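Local structure of L-tyrosine isonitrile synthase (Pseudomonas aeruginosa, 3E59) at residues G107-F119 and A146-R158. The protein converts the amino group of L-tyrosine to an isonitrile, taking the carbon from ribulose 5-phosphate, in paerucumarin biosynthesis. Numbering follows the deposited sequence.
Sequences GAKITVCSDGRVF and ATHIGVFNLEDVR
Ile110 and Val112 pair with strand 149-151 and its flanking residues through four backbone hydrogen bonds. Ile110 N donates to His148 O, and Ile110 O accepts from Gly150 N. Val112 N reaches Gly150 O at 2.7 Å, and Val112 O takes the N-H of Phe152. The tight apolar side is that of Ile110, Val112, Ile149 and Val151. There Val112 CG2 meets Ile149 CG2 at 4.0 Å, and Ile149 CD1 lies 3.9 Å from Ile110 CB. Helices 84-103 and 127-144 cover this side. The other face, with Lys109, Thr111 and Gly150, is more open to solvent and has fewer side-chain contacts, since Gly150 has no side chain. Thr111 turns CG2 anti to its N, which brings that methyl to 3.7 Å from Phe152 CB.

Past the strands the two segments draw apart, and a water joins Ser114 O to Leu154 N. Beyond it, Arg117 bends at chi2 and chi3 (73° and 71°) round to Glu155. Its NH2 meets the syn side of Glu155 OE2 at 3.2 Å in a salt bridge. Asp127 and Ser131 also hold the guanidinium, and Gln134 binds Glu155 OE2. Strands 108-112 and 149-151, linked through helix 127-144, form a beta-alpha-beta crossover at the edge of the parallel sheet, as in Rossmann-like folds.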
# COMPACT_ATOMS: atom_id res chain seq x y z
N GLY A 107 5.10 -19.95 11.30
CA GLY A 107 4.11 -19.05 10.71
C GLY A 107 4.71 -17.83 10.05
O GLY A 107 5.84 -17.86 9.55
N ALA A 108 3.94 -16.76 10.05
CA ALA A 108 4.31 -15.52 9.39
C ALA A 108 3.65 -14.31 10.05
O ALA A 108 2.62 -14.41 10.71
CB ALA A 108 3.97 -15.59 7.89
N LYS A 109 4.27 -13.16 9.82
CA LYS A 109 3.88 -11.92 10.44
C LYS A 109 3.94 -10.88 9.33
O LYS A 109 4.88 -10.87 8.54
CB LYS A 109 4.92 -11.62 11.52
CG LYS A 109 4.62 -10.47 12.45
CD LYS A 109 5.81 -10.28 13.38
CE LYS A 109 5.49 -9.37 14.55
NZ LYS A 109 6.28 -9.82 15.73
N ILE A 110 2.91 -10.04 9.24
CA ILE A 110 2.97 -8.88 8.34
C ILE A 110 2.88 -7.61 9.17
O ILE A 110 1.90 -7.39 9.91
CB ILE A 110 1.85 -8.88 7.26
CG1 ILE A 110 1.97 -10.10 6.35
CG2 ILE A 110 1.90 -7.56 6.40
CD1 ILE A 110 0.77 -10.30 5.38
N THR A 111 3.92 -6.79 9.07
CA THR A 111 3.91 -5.49 9.72
C THR A 111 3.50 -4.44 8.71
O THR A 111 4.21 -4.20 7.72
CB THR A 111 5.27 -5.15 10.36
OG1 THR A 111 5.64 -6.19 11.27
CG2 THR A 111 5.18 -3.83 11.12
N VAL A 112 2.35 -3.82 8.95
CA VAL A 112 1.89 -2.71 8.15
C VAL A 112 2.68 -1.48 8.57
O VAL A 112 2.57 -1.02 9.71
CB VAL A 112 0.36 -2.47 8.32
CG1 VAL A 112 -0.07 -1.13 7.71
CG2 VAL A 112 -0.43 -3.61 7.69
N CYS A 113 3.51 -0.98 7.65
CA CYS A 113 4.35 0.17 7.94
C CYS A 113 3.71 1.43 7.34
O CYS A 113 4.06 1.87 6.25
CB CYS A 113 5.78 -0.07 7.43
SG CYS A 113 6.61 -1.47 8.29
N SER A 114 2.76 1.98 8.07
CA SER A 114 1.99 3.11 7.58
C SER A 114 2.89 4.25 7.14
O SER A 114 3.79 4.67 7.87
CB SER A 114 1.02 3.59 8.65
OG SER A 114 0.42 4.80 8.22
N ASP A 115 2.62 4.75 5.94
CA ASP A 115 3.34 5.90 5.40
C ASP A 115 2.53 7.20 5.50
O ASP A 115 2.83 8.19 4.84
CB ASP A 115 3.81 5.64 3.96
CG ASP A 115 2.71 5.06 3.05
OD1 ASP A 115 1.60 4.69 3.50
OD2 ASP A 115 2.99 4.97 1.84
N GLY A 116 1.51 7.19 6.36
CA GLY A 116 0.61 8.35 6.50
C GLY A 116 1.38 9.56 6.97
O GLY A 116 1.19 10.65 6.46
N ARG A 117 2.26 9.34 7.94
CA ARG A 117 3.04 10.41 8.52
C ARG A 117 4.16 10.90 7.61
O ARG A 117 4.58 12.04 7.76
CB ARG A 117 3.60 9.97 9.88
CG ARG A 117 4.08 11.13 10.77
CD ARG A 117 2.92 11.92 11.35
NE ARG A 117 2.20 11.16 12.37
CZ ARG A 117 0.98 11.46 12.82
NH1 ARG A 117 0.33 12.51 12.33
NH2 ARG A 117 0.41 10.70 13.74
N VAL A 118 4.63 10.08 6.68
CA VAL A 118 5.83 10.42 5.88
C VAL A 118 5.64 11.58 4.89
O VAL A 118 6.60 12.31 4.59
CB VAL A 118 6.51 9.17 5.17
CG1 VAL A 118 6.54 7.94 6.07
CG2 VAL A 118 5.88 8.84 3.84
N PHE A 119 4.41 11.77 4.40
CA PHE A 119 4.13 12.73 3.32
C PHE A 119 4.00 14.19 3.75
O PHE A 119 4.59 15.10 3.13
CB PHE A 119 2.90 12.29 2.52
CG PHE A 119 3.00 10.88 1.99
CD1 PHE A 119 2.01 9.94 2.29
CD2 PHE A 119 4.08 10.48 1.21
CE1 PHE A 119 2.10 8.63 1.80
CE2 PHE A 119 4.18 9.17 0.73
CZ PHE A 119 3.19 8.25 1.03
N ALA A 146 -7.43 -10.17 14.13
CA ALA A 146 -6.19 -10.43 13.43
C ALA A 146 -5.03 -10.40 14.42
O ALA A 146 -4.83 -9.40 15.11
CB ALA A 146 -5.98 -9.41 12.34
N THR A 147 -4.30 -11.50 14.51
CA THR A 147 -3.18 -11.58 15.42
C THR A 147 -1.81 -11.60 14.70
O THR A 147 -0.77 -11.57 15.37
CB THR A 147 -3.27 -12.82 16.34
OG1 THR A 147 -3.15 -14.01 15.53
CG2 THR A 147 -4.59 -12.86 17.10
N HIS A 148 -1.81 -11.64 13.37
CA HIS A 148 -0.53 -11.74 12.63
C HIS A 148 -0.19 -10.43 11.94
O HIS A 148 0.77 -10.36 11.15
CB HIS A 148 -0.55 -12.92 11.66
CG HIS A 148 -0.95 -14.22 12.30
ND1 HIS A 148 -2.14 -14.85 12.02
CD2 HIS A 148 -0.34 -14.96 13.26
CE1 HIS A 148 -2.24 -15.95 12.75
NE2 HIS A 148 -1.17 -16.04 13.51
N ILE A 149 -0.97 -9.41 12.25
CA ILE A 149 -0.83 -8.09 11.64
C ILE A 149 -0.36 -7.10 12.70
O ILE A 149 -1.06 -6.85 13.68
CB ILE A 149 -2.18 -7.62 10.98
CG1 ILE A 149 -2.70 -8.66 9.99
CG2 ILE A 149 -2.01 -6.27 10.25
CD1 ILE A 149 -1.68 -9.13 8.94
N GLY A 150 0.83 -6.56 12.50
CA GLY A 150 1.33 -5.48 13.35
C GLY A 150 1.31 -4.14 12.62
O GLY A 150 1.15 -4.10 11.40
N VAL A 151 1.46 -3.06 13.37
CA VAL A 151 1.55 -1.72 12.80
C VAL A 151 2.85 -1.06 13.27
O VAL A 151 3.21 -1.17 14.44
CB VAL A 151 0.32 -0.82 13.14
CG1 VAL A 151 0.42 0.51 12.44
CG2 VAL A 151 -0.99 -1.49 12.72
N PHE A 152 3.53 -0.41 12.35
CA PHE A 152 4.72 0.37 12.64
C PHE A 152 4.56 1.72 11.95
O PHE A 152 4.52 1.79 10.73
CB PHE A 152 5.96 -0.37 12.13
CG PHE A 152 7.27 0.27 12.50
CD1 PHE A 152 7.84 0.05 13.76
CD2 PHE A 152 7.95 1.06 11.57
CE1 PHE A 152 9.05 0.64 14.10
CE2 PHE A 152 9.17 1.66 11.91
CZ PHE A 152 9.72 1.45 13.17
N ASN A 153 4.46 2.79 12.74
CA ASN A 153 4.34 4.15 12.21
C ASN A 153 5.68 4.87 12.30
O ASN A 153 6.61 4.38 12.95
CB ASN A 153 3.27 4.94 12.98
CG ASN A 153 1.95 4.18 13.11
OD1 ASN A 153 1.55 3.77 14.21
ND2 ASN A 153 1.29 3.98 11.99
N LEU A 154 5.80 6.02 11.64
CA LEU A 154 7.03 6.82 11.71
C LEU A 154 7.46 7.15 13.15
O LEU A 154 8.66 7.22 13.45
CB LEU A 154 6.91 8.09 10.87
CG LEU A 154 8.13 9.01 10.67
CD1 LEU A 154 9.38 8.26 10.21
CD2 LEU A 154 7.80 10.16 9.72
N GLU A 155 6.47 7.36 14.03
CA GLU A 155 6.73 7.76 15.42
C GLU A 155 7.21 6.61 16.30
O GLU A 155 7.64 6.84 17.43
CB GLU A 155 5.51 8.45 16.04
CG GLU A 155 4.20 7.71 15.89
CD GLU A 155 3.40 8.19 14.69
OE1 GLU A 155 3.98 8.44 13.61
OE2 GLU A 155 2.16 8.31 14.84
N ASP A 156 7.14 5.39 15.78
CA ASP A 156 7.63 4.22 16.49
C ASP A 156 9.12 3.99 16.29
O ASP A 156 9.70 3.11 16.93
CB ASP A 156 6.83 2.98 16.09
CG ASP A 156 5.35 3.12 16.38
OD1 ASP A 156 4.99 3.72 17.41
OD2 ASP A 156 4.53 2.62 15.57
N VAL A 157 9.74 4.76 15.39
CA VAL A 157 11.18 4.67 15.16
C VAL A 157 11.92 5.06 16.44
O VAL A 157 11.93 6.23 16.85
CB VAL A 157 11.65 5.52 13.93
CG1 VAL A 157 13.18 5.45 13.77
CG2 VAL A 157 10.95 5.06 12.65
N ARG A 158 12.52 4.05 17.07
CA ARG A 158 13.23 4.20 18.34
C ARG A 158 14.25 5.33 18.30
O ARG A 158 14.37 6.10 19.25
CB ARG A 158 13.88 2.87 18.74
CG ARG A 158 14.34 2.78 20.18
CD ARG A 158 14.79 1.36 20.52
NE ARG A 158 15.67 1.33 21.69
CZ ARG A 158 16.20 0.22 22.20
NH1 ARG A 158 15.96 -0.97 21.65
NH2 ARG A 158 16.99 0.29 23.28
O HOH W 1 3.85 6.69 9.41